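Side-chain contacts in TATA-box-binding protein (Methanococcus jannaschii, PDB 2Z8U), which probably binds the TATA box of archaeal promoters as a general transcription factor, helping RNA polymerase to start transcription: residues P11-V16 and E169-A174; P119-I124 and P139-R144; L145-V150 and L175-D180. All blocks are in the same frame, centred on the assembly; numbering follows the deposited sequence.

Interaction 1 of 3, residues P11-V16 and E169-A174; sequences PEIKIV and EDAKRA
Ile-13 lies against the turn of helix 168-183 that carries Ala-171 and Lys-172. Its two branches do different work. CG1 sits beside the backbone N (chi1 -73°), which leaves CG2 anti to that N and facing the methyl of Ala-171, with Ile-13 CG2 3.7 Å from Ala-171 CB. The other branch lies along the helix backbone: Ile-13 CG1 and CD1 are each 3.6 Å from Ala-171 O. Ile-13 CG1 also comes within 4.0 Å of Lys-172 N. Ala-171 is buried, and its small side chain probably allows Ile-13 to come this close to the helix backbone. Ile-15 adds a looser touch, with its CD1 4.4 Å from Ala-171 CB. Lys-172 borders the contact. Its NZ turns to Glu-168 in a long, weak ion pair. Leu-175, Ile-162 and Ala-111 also pack on Ile-13. Replacing Ile-13 by an alanine would probably open a gap beside Ala-171 and weaken the hold of the N-terminal segment on the helix. The contact joins the residues leading into strand 14-23, at the start of the first repeat, to helix 168-183 of the second. A long helix of each repeat on the convex face of one curved antiparallel sheet marks the TBP saddle.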
loop_
_atom_site.group_PDB
_atom_site.type_symbol
_atom_site.label_atom_id
_atom_site.label_comp_id
_atom_site.label_asym_id
_atom_site.label_seq_id
_atom_site.Cartn_x
_atom_site.Cartn_y
_atom_site.Cartn_z
ATOM N N PRO B 11 -24.186 -34.348 -1.504
ATOM C CA PRO B 11 -24.333 -32.902 -1.510
ATOM C C PRO B 11 -24.867 -32.418 -2.857
ATOM O O PRO B 11 -24.338 -32.785 -3.912
ATOM C CB PRO B 11 -22.905 -32.402 -1.287
ATOM C CG PRO B 11 -22.260 -33.479 -0.488
ATOM C CD PRO B 11 -22.909 -34.779 -0.899
ATOM N N GLU B 12 -25.920 -31.606 -2.804
ATOM C CA GLU B 12 -26.532 -31.072 -4.009
ATOM C C GLU B 12 -26.773 -29.576 -3.867
ATOM O O GLU B 12 -27.049 -29.107 -2.768
ATOM C CB GLU B 12 -27.852 -31.808 -4.264
ATOM C CG GLU B 12 -28.326 -31.738 -5.695
ATOM C CD GLU B 12 -29.549 -32.610 -5.972
ATOM O OE1 GLU B 12 -30.268 -32.286 -6.929
ATOM O OE2 GLU B 12 -29.800 -33.586 -5.242
ATOM N N ILE B 13 -26.676 -28.846 -4.982
ATOM C CA ILE B 13 -26.883 -27.404 -5.035
ATOM C C ILE B 13 -28.370 -27.043 -5.082
ATOM O O ILE B 13 -29.124 -27.596 -5.886
ATOM C CB ILE B 13 -26.152 -26.789 -6.284
ATOM C CG1 ILE B 13 -24.629 -26.758 -6.078
ATOM C CG2 ILE B 13 -26.755 -25.437 -6.717
ATOM C CD1 ILE B 13 -24.130 -25.990 -4.838
ATOM N N LYS B 14 -28.778 -26.128 -4.209
ATOM C CA LYS B 14 -30.097 -25.491 -4.289
ATOM C C LYS B 14 -29.893 -24.002 -4.470
ATOM O O LYS B 14 -29.165 -23.389 -3.689
ATOM C CB LYS B 14 -30.896 -25.756 -3.005
ATOM C CG LYS B 14 -32.191 -24.940 -2.907
ATOM C CD LYS B 14 -33.113 -25.465 -1.800
ATOM C CE LYS B 14 -34.480 -24.758 -1.822
ATOM N NZ LYS B 14 -34.980 -24.476 -3.213
ATOM N N ILE B 15 -30.524 -23.416 -5.498
ATOM C CA ILE B 15 -30.447 -21.977 -5.718
ATOM C C ILE B 15 -31.515 -21.353 -4.828
ATOM O O ILE B 15 -32.681 -21.795 -4.817
ATOM C CB ILE B 15 -30.670 -21.614 -7.200
ATOM C CG1 ILE B 15 -29.657 -22.357 -8.093
ATOM C CG2 ILE B 15 -30.673 -20.082 -7.409
ATOM C CD1 ILE B 15 -28.214 -22.033 -7.807
ATOM N N VAL B 16 -31.105 -20.389 -4.024
ATOM C CA VAL B 16 -32.009 -19.809 -3.044
ATOM C C VAL B 16 -32.456 -18.442 -3.515
ATOM O O VAL B 16 -33.612 -18.064 -3.337
ATOM C CB VAL B 16 -31.406 -19.795 -1.615
ATOM C CG1 VAL B 16 -32.229 -18.912 -0.688
ATOM C CG2 VAL B 16 -31.366 -21.222 -1.045
ATOM N N GLU B 169 -24.668 -24.087 -13.344
ATOM C CA GLU B 169 -23.519 -24.948 -13.693
ATOM C C GLU B 169 -22.247 -24.584 -12.926
ATOM O O GLU B 169 -21.524 -25.469 -12.448
ATOM C CB GLU B 169 -23.243 -24.938 -15.196
ATOM C CG GLU B 169 -23.465 -23.603 -15.900
ATOM C CD GLU B 169 -24.898 -23.423 -16.427
ATOM O OE1 GLU B 169 -25.047 -23.161 -17.642
ATOM O OE2 GLU B 169 -25.864 -23.521 -15.632
ATOM N N ASP B 170 -21.972 -23.288 -12.813
ATOM C CA ASP B 170 -20.864 -22.831 -11.963
ATOM C C ASP B 170 -21.050 -23.198 -10.490
ATOM O O ASP B 170 -20.072 -23.390 -9.791
ATOM C CB ASP B 170 -20.663 -21.319 -12.050
ATOM C CG ASP B 170 -19.861 -20.890 -13.264
ATOM O OD1 ASP B 170 -19.245 -21.745 -13.941
ATOM O OD2 ASP B 170 -19.877 -19.681 -13.553
ATOM N N ALA B 171 -22.291 -23.243 -10.007
ATOM C CA ALA B 171 -22.551 -23.604 -8.595
ATOM C C ALA B 171 -22.124 -25.034 -8.315
ATOM O O ALA B 171 -21.540 -25.341 -7.256
ATOM C CB ALA B 171 -24.042 -23.421 -8.248
ATOM N N LYS B 172 -22.438 -25.902 -9.275
ATOM C CA LYS B 172 -22.051 -27.315 -9.241
ATOM C C LYS B 172 -20.534 -27.479 -9.246
ATOM O O LYS B 172 -19.991 -28.263 -8.468
ATOM C CB LYS B 172 -22.656 -28.058 -10.435
ATOM C CG LYS B 172 -24.131 -28.402 -10.285
ATOM C CD LYS B 172 -24.694 -28.929 -11.601
ATOM C CE LYS B 172 -26.194 -29.071 -11.530
ATOM N NZ LYS B 172 -26.756 -29.444 -12.862
ATOM N N ARG B 173 -19.860 -26.744 -10.128
ATOM C CA ARG B 173 -18.392 -26.755 -10.230
ATOM C C ARG B 173 -17.719 -26.279 -8.938
ATOM O O ARG B 173 -16.672 -26.803 -8.539
ATOM C CB ARG B 173 -17.943 -25.856 -11.379
ATOM C CG ARG B 173 -18.457 -26.259 -12.750
ATOM C CD ARG B 173 -17.939 -25.309 -13.843
ATOM N NE ARG B 173 -16.522 -25.003 -13.667
ATOM C CZ ARG B 173 -15.999 -23.778 -13.621
ATOM N NH1 ARG B 173 -16.765 -22.698 -13.760
ATOM N NH2 ARG B 173 -14.695 -23.632 -13.441
ATOM N N ALA B 174 -18.317 -25.263 -8.312
ATOM C CA ALA B 174 -17.892 -24.770 -7.011
ATOM C C ALA B 174 -18.049 -25.834 -5.919
ATOM O O ALA B 174 -17.120 -26.068 -5.132
ATOM C CB ALA B 174 -18.688 -23.523 -6.651
#

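Interaction 2 of 3, residues P119-I124 and P139-R144; sequences PNLDDI and PGLVYR
Leu-141 points its side chain at the first turn of helix 121-127, where Leu-121 and Ile-124 receive it. The tight part is at the end of this leucine. Its CG is anti to the backbone N (chi1 178°), which carries the methyls out from the strand to the helix. Leu-141 CD1 lies 3.5 Å from Ile-124 CG2, closer than usual for two carbons. The same CD1 is 3.4 Å from the carbonyl oxygen Leu-121 O. One methyl is thus pressed against both the backbone and a side chain of the helix. Leu-141 CD2 also touches the isoleucine branch, 3.9 Å from Ile-124 CG2. The chi2 of Leu-141, 142°, departs from a staggered value, consistent with a side chain fitted into a confined place.

Packing is looser toward Gly-140. Here Leu-121 CD2 is 4.0 Å from Leu-141 CB, and Leu-121 CD1 is 4.3 Å from Gly-140 CA. Gly-140 has a positive phi of 93°, and a side chain at these backbone angles would run into the carbonyl oxygen of Pro-139. The solvent side is the other face of the helix, where Asp-122 is exposed and points away from the strand.

All four touching residues are buried, and the contact is wholly apolar in its side chains. Ile-154, on the neighbouring strand 149-154, packs on both Leu-121 and Leu-141. On the other side of strand 141-146, strand 131-133 contributes Thr-131 against Leu-141 and Tyr-133 against Leu-121. Further along, a hydrogen bond between the hydroxyls of Tyr-143 and Thr-181 ties the strand to helix 168-183. The short helix therefore packs on the outer strands of the sheet in the second repeat.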
loop_
_atom_site.group_PDB
_atom_site.type_symbol
_atom_site.label_atom_id
_atom_site.label_comp_id
_atom_site.label_asym_id
_atom_site.label_seq_id
_atom_site.Cartn_x
_atom_site.Cartn_y
_atom_site.Cartn_z
ATOM N N PRO B 119 -17.965 -29.916 9.801
ATOM C CA PRO B 119 -16.538 -29.649 9.577
ATOM C C PRO B 119 -15.816 -29.055 10.781
ATOM O O PRO B 119 -16.421 -28.333 11.589
ATOM C CB PRO B 119 -16.554 -28.633 8.420
ATOM C CG PRO B 119 -17.849 -27.967 8.534
ATOM C CD PRO B 119 -18.816 -29.016 8.988
ATOM N N ASN B 120 -14.540 -29.396 10.918
ATOM C CA ASN B 120 -13.679 -28.754 11.908
ATOM C C ASN B 120 -13.133 -27.503 11.240
ATOM O O ASN B 120 -12.146 -27.553 10.500
ATOM C CB ASN B 120 -12.550 -29.697 12.386
ATOM C CG ASN B 120 -11.735 -29.119 13.551
ATOM O OD1 ASN B 120 -11.252 -29.863 14.417
ATOM N ND2 ASN B 120 -11.556 -27.814 13.565
ATOM N N LEU B 121 -13.810 -26.384 11.476
ATOM C CA LEU B 121 -13.432 -25.112 10.866
ATOM C C LEU B 121 -12.005 -24.628 11.228
ATOM O O LEU B 121 -11.328 -24.041 10.391
ATOM C CB LEU B 121 -14.499 -24.049 11.160
ATOM C CG LEU B 121 -15.914 -24.370 10.638
ATOM C CD1 LEU B 121 -16.874 -23.231 10.933
ATOM C CD2 LEU B 121 -15.903 -24.709 9.147
ATOM N N ASP B 122 -11.567 -24.863 12.462
ATOM C CA ASP B 122 -10.195 -24.516 12.870
ATOM C C ASP B 122 -9.155 -25.277 12.042
ATOM O O ASP B 122 -8.166 -24.699 11.603
ATOM C CB ASP B 122 -9.993 -24.764 14.372
ATOM C CG ASP B 122 -10.752 -23.762 15.230
ATOM O OD1 ASP B 122 -11.660 -24.190 15.967
ATOM O OD2 ASP B 122 -10.462 -22.543 15.143
ATOM N N ASP B 123 -9.404 -26.569 11.815
ATOM C CA ASP B 123 -8.581 -27.379 10.906
ATOM C C ASP B 123 -8.501 -26.790 9.508
ATOM O O ASP B 123 -7.414 -26.665 8.949
ATOM C CB ASP B 123 -9.110 -28.820 10.811
ATOM C CG ASP B 123 -8.714 -29.673 11.998
ATOM O OD1 ASP B 123 -7.890 -29.222 12.825
ATOM O OD2 ASP B 123 -9.233 -30.814 12.099
ATOM N N ILE B 124 -9.655 -26.420 8.956
ATOM C CA ILE B 124 -9.738 -25.885 7.608
ATOM C C ILE B 124 -8.993 -24.536 7.545
ATOM O O ILE B 124 -8.242 -24.282 6.605
ATOM C CB ILE B 124 -11.227 -25.768 7.114
ATOM C CG1 ILE B 124 -11.864 -27.153 6.906
ATOM C CG2 ILE B 124 -11.338 -24.972 5.796
ATOM C CD1 ILE B 124 -13.387 -27.109 6.774
ATOM N N PRO B 139 -20.012 -15.819 12.175
ATOM C CA PRO B 139 -20.154 -17.257 12.169
ATOM C C PRO B 139 -19.673 -17.803 10.814
ATOM O O PRO B 139 -19.875 -17.149 9.788
ATOM C CB PRO B 139 -21.674 -17.435 12.306
ATOM C CG PRO B 139 -22.234 -16.289 11.579
ATOM C CD PRO B 139 -21.294 -15.140 11.870
ATOM N N GLY B 140 -19.059 -18.983 10.800
ATOM C CA GLY B 140 -18.683 -19.600 9.522
ATOM C C GLY B 140 -17.266 -19.259 9.106
ATOM O O GLY B 140 -16.682 -18.271 9.576
ATOM N N LEU B 141 -16.715 -20.111 8.252
ATOM C CA LEU B 141 -15.432 -19.903 7.637
ATOM C C LEU B 141 -15.615 -19.319 6.216
ATOM O O LEU B 141 -16.486 -19.777 5.452
ATOM C CB LEU B 141 -14.721 -21.252 7.568
ATOM C CG LEU B 141 -13.352 -21.325 6.909
ATOM C CD1 LEU B 141 -12.483 -22.275 7.675
ATOM C CD2 LEU B 141 -13.485 -21.754 5.465
ATOM N N VAL B 142 -14.797 -18.319 5.880
ATOM C CA VAL B 142 -14.854 -17.661 4.575
ATOM C C VAL B 142 -13.762 -18.217 3.667
ATOM O O VAL B 142 -12.594 -18.313 4.035
ATOM C CB VAL B 142 -14.774 -16.112 4.684
ATOM C CG1 VAL B 142 -14.900 -15.453 3.310
ATOM C CG2 VAL B 142 -15.874 -15.588 5.618
ATOM N N TYR B 143 -14.175 -18.590 2.466
ATOM C CA TYR B 143 -13.307 -19.252 1.530
ATOM C C TYR B 143 -13.558 -18.637 0.153
ATOM O O TYR B 143 -14.653 -18.730 -0.382
ATOM C CB TYR B 143 -13.674 -20.742 1.558
ATOM C CG TYR B 143 -12.878 -21.667 0.680
ATOM C CD1 TYR B 143 -13.454 -22.850 0.205
ATOM C CD2 TYR B 143 -11.564 -21.381 0.325
ATOM C CE1 TYR B 143 -12.732 -23.724 -0.591
ATOM C CE2 TYR B 143 -10.838 -22.247 -0.468
ATOM C CZ TYR B 143 -11.427 -23.419 -0.916
ATOM O OH TYR B 143 -10.708 -24.283 -1.709
ATOM N N ARG B 144 -12.554 -17.998 -0.419
ATOM C CA ARG B 144 -12.724 -17.421 -1.748
ATOM C C ARG B 144 -12.181 -18.354 -2.835
ATOM O O ARG B 144 -11.062 -18.865 -2.716
ATOM C CB ARG B 144 -12.086 -16.026 -1.806
ATOM C CG ARG B 144 -12.483 -15.215 -3.035
ATOM C CD ARG B 144 -12.309 -13.736 -2.768
ATOM N NE ARG B 144 -12.510 -12.893 -3.951
ATOM C CZ ARG B 144 -12.508 -11.561 -3.924
ATOM N NH1 ARG B 144 -12.322 -10.926 -2.775
ATOM N NH2 ARG B 144 -12.669 -10.851 -5.052
#

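Interaction 3 of 3, residues L145-V150 and L175-D180; sequences LDDPKV and LKKILD
Lys-177 meets Leu-145 and Asp-147 with different parts of its long side chain. The apolar part is small. Leu-145 CD1 rests 4.2 Å from Lys-177 CB, close to the helix backbone.

The next part is packing against a carbonyl. Lys-177 runs past the backbone oxygen of Asp-147, with Lys-177 CD 3.3 Å and Lys-177 CE 3.4 Å from Asp-147 O. The chain then bends at its last torsion (chi4 -86°), and this keeps the ammonium near the loop.

The charges form a looser group. Lys-177 NZ is 4.5 Å from Asp-147 OD2, too long for a salt bridge, though the attraction probably helps. The firmer partner of that carboxylate is Arg-173, one turn earlier on the helix, which forms a salt bridge to OD2. Along the helix, Lys-176 NZ bonds Asp-180 OD1 at 3.1 Å on its syn lone pair, an i to i+4 salt bridge.

Backbone bonds shape the loop itself. Leu-145 and Val-150 are a hydrogen-bonded antiparallel pair, with Leu-145 N to Val-150 O at 2.9 Å and Val-150 N to Leu-145 O at 3.2 Å. Between them comes Pro-148, after a cis peptide bond. The motif is a beta hairpin joining strands 141-146 and 149-154, with its turn set beside the long helix of the second TBP repeat.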
loop_
_atom_site.group_PDB
_atom_site.type_symbol
_atom_site.label_atom_id
_atom_site.label_comp_id
_atom_site.label_asym_id
_atom_site.label_seq_id
_atom_site.Cartn_x
_atom_site.Cartn_y
_atom_site.Cartn_z
ATOM N N LEU B 145 -12.969 -18.595 -3.883
ATOM C CA LEU B 145 -12.490 -19.367 -5.040
ATOM C C LEU B 145 -12.229 -18.458 -6.241
ATOM O O LEU B 145 -12.907 -17.446 -6.416
ATOM C CB LEU B 145 -13.488 -20.462 -5.434
ATOM C CG LEU B 145 -13.737 -21.696 -4.557
ATOM C CD1 LEU B 145 -14.639 -22.685 -5.312
ATOM C CD2 LEU B 145 -12.430 -22.364 -4.160
ATOM N N ASP B 146 -11.256 -18.822 -7.069
ATOM C CA ASP B 146 -10.948 -18.032 -8.260
ATOM C C ASP B 146 -11.497 -18.649 -9.545
ATOM O O ASP B 146 -11.538 -17.984 -10.582
ATOM C CB ASP B 146 -9.437 -17.772 -8.386
ATOM C CG ASP B 146 -8.878 -16.961 -7.234
ATOM O OD1 ASP B 146 -9.632 -16.214 -6.557
ATOM O OD2 ASP B 146 -7.659 -17.071 -7.000
ATOM N N ASP B 147 -11.906 -19.912 -9.479
ATOM C CA ASP B 147 -12.606 -20.554 -10.585
ATOM C C ASP B 147 -13.572 -21.648 -10.100
ATOM O O ASP B 147 -13.133 -22.709 -9.656
ATOM C CB ASP B 147 -11.629 -21.124 -11.615
ATOM C CG ASP B 147 -12.343 -21.760 -12.788
ATOM O OD1 ASP B 147 -13.137 -21.057 -13.454
ATOM O OD2 ASP B 147 -12.131 -22.966 -13.038
ATOM N N PRO B 148 -14.892 -21.383 -10.154
ATOM C CA PRO B 148 -15.455 -20.103 -10.568
ATOM C C PRO B 148 -15.152 -19.031 -9.530
ATOM O O PRO B 148 -14.771 -19.351 -8.393
ATOM C CB PRO B 148 -16.966 -20.384 -10.650
ATOM C CG PRO B 148 -17.192 -21.524 -9.741
ATOM C CD PRO B 148 -15.938 -22.359 -9.791
ATOM N N LYS B 149 -15.290 -17.775 -9.927
ATOM C CA LYS B 149 -15.016 -16.652 -9.032
ATOM C C LYS B 149 -16.185 -16.508 -8.073
ATOM O O LYS B 149 -17.181 -15.856 -8.389
ATOM C CB LYS B 149 -14.805 -15.374 -9.845
ATOM C CG LYS B 149 -14.630 -14.114 -9.009
ATOM C CD LYS B 149 -14.659 -12.869 -9.903
ATOM C CE LYS B 149 -14.662 -11.603 -9.043
ATOM N NZ LYS B 149 -14.904 -10.393 -9.885
ATOM N N VAL B 150 -16.072 -17.157 -6.913
ATOM C CA VAL B 150 -17.156 -17.183 -5.929
ATOM C C VAL B 150 -16.632 -16.970 -4.513
ATOM O O VAL B 150 -15.443 -17.115 -4.256
ATOM C CB VAL B 150 -17.970 -18.497 -5.990
ATOM C CG1 VAL B 150 -18.672 -18.624 -7.354
ATOM C CG2 VAL B 150 -17.095 -19.698 -5.723
ATOM N N LEU B 175 -19.221 -26.474 -5.869
ATOM C CA LEU B 175 -19.464 -27.555 -4.899
ATOM C C LEU B 175 -18.436 -28.693 -4.983
ATOM O O LEU B 175 -17.902 -29.099 -3.952
ATOM C CB LEU B 175 -20.900 -28.090 -4.972
ATOM C CG LEU B 175 -21.283 -29.188 -3.962
ATOM C CD1 LEU B 175 -21.262 -28.609 -2.547
ATOM C CD2 LEU B 175 -22.650 -29.757 -4.301
ATOM N N LYS B 176 -18.139 -29.179 -6.191
ATOM C CA LYS B 176 -17.118 -30.232 -6.370
ATOM C C LYS B 176 -15.779 -29.818 -5.743
ATOM O O LYS B 176 -15.149 -30.604 -5.033
ATOM C CB LYS B 176 -16.955 -30.607 -7.855
ATOM C CG LYS B 176 -15.769 -31.535 -8.180
ATOM C CD LYS B 176 -16.154 -33.013 -8.154
ATOM C CE LYS B 176 -14.948 -33.973 -8.028
ATOM N NZ LYS B 176 -13.779 -33.634 -8.886
ATOM N N LYS B 177 -15.367 -28.575 -5.986
ATOM C CA LYS B 177 -14.111 -28.053 -5.442
ATOM C C LYS B 177 -14.107 -27.920 -3.924
ATOM O O LYS B 177 -13.136 -28.298 -3.280
ATOM C CB LYS B 177 -13.728 -26.731 -6.107
ATOM C CG LYS B 177 -12.993 -26.945 -7.418
ATOM C CD LYS B 177 -13.153 -25.766 -8.356
ATOM C CE LYS B 177 -12.393 -25.987 -9.661
ATOM N NZ LYS B 177 -10.971 -25.552 -9.547
ATOM N N ILE B 178 -15.197 -27.407 -3.357
ATOM C CA ILE B 178 -15.342 -27.332 -1.894
ATOM C C ILE B 178 -15.256 -28.744 -1.272
ATOM O O ILE B 178 -14.449 -28.991 -0.377
ATOM C CB ILE B 178 -16.648 -26.632 -1.519
ATOM C CG1 ILE B 178 -16.608 -25.177 -2.004
ATOM C CG2 ILE B 178 -16.917 -26.711 -0.017
ATOM C CD1 ILE B 178 -17.982 -24.575 -2.286
ATOM N N LEU B 179 -16.069 -29.661 -1.778
ATOM C CA LEU B 179 -16.042 -31.057 -1.331
ATOM C C LEU B 179 -14.654 -31.690 -1.410
ATOM O O LEU B 179 -14.224 -32.368 -0.469
ATOM C CB LEU B 179 -17.052 -31.884 -2.127
ATOM C CG LEU B 179 -18.512 -31.481 -1.917
ATOM C CD1 LEU B 179 -19.428 -32.325 -2.791
ATOM C CD2 LEU B 179 -18.884 -31.605 -0.447
ATOM N N ASP B 180 -13.961 -31.469 -2.525
ATOM C CA ASP B 180 -12.608 -32.002 -2.723
ATOM C C ASP B 180 -11.616 -31.446 -1.702
ATOM O O ASP B 180 -10.700 -32.141 -1.246
ATOM C CB ASP B 180 -12.122 -31.700 -4.142
ATOM C CG ASP B 180 -12.737 -32.632 -5.196
ATOM O OD1 ASP B 180 -12.607 -32.309 -6.398
ATOM O OD2 ASP B 180 -13.339 -33.675 -4.838
#

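Interaction 2 is the core contact of the three: its touching residues are all buried, and aliphatic side chains carry it. Interaction 1 is partly buried and also apolar, but it joins the start of the first repeat to the second. Interaction 3 is at the surface and relies on a leucine, a lysine chain and nearby charges. Interactions 1 and 3 share helix 168-183, with centres 10 Å apart, and they touch directly. Pro-11 of interaction 1 packs on Leu-175 and Leu-179 of interaction 3. Interactions 2 and 3 share strand 141-146. Interactions 1 and 2 do not touch; their nearest atoms are about 7 Å apart, but both reach the same antiparallel sheet.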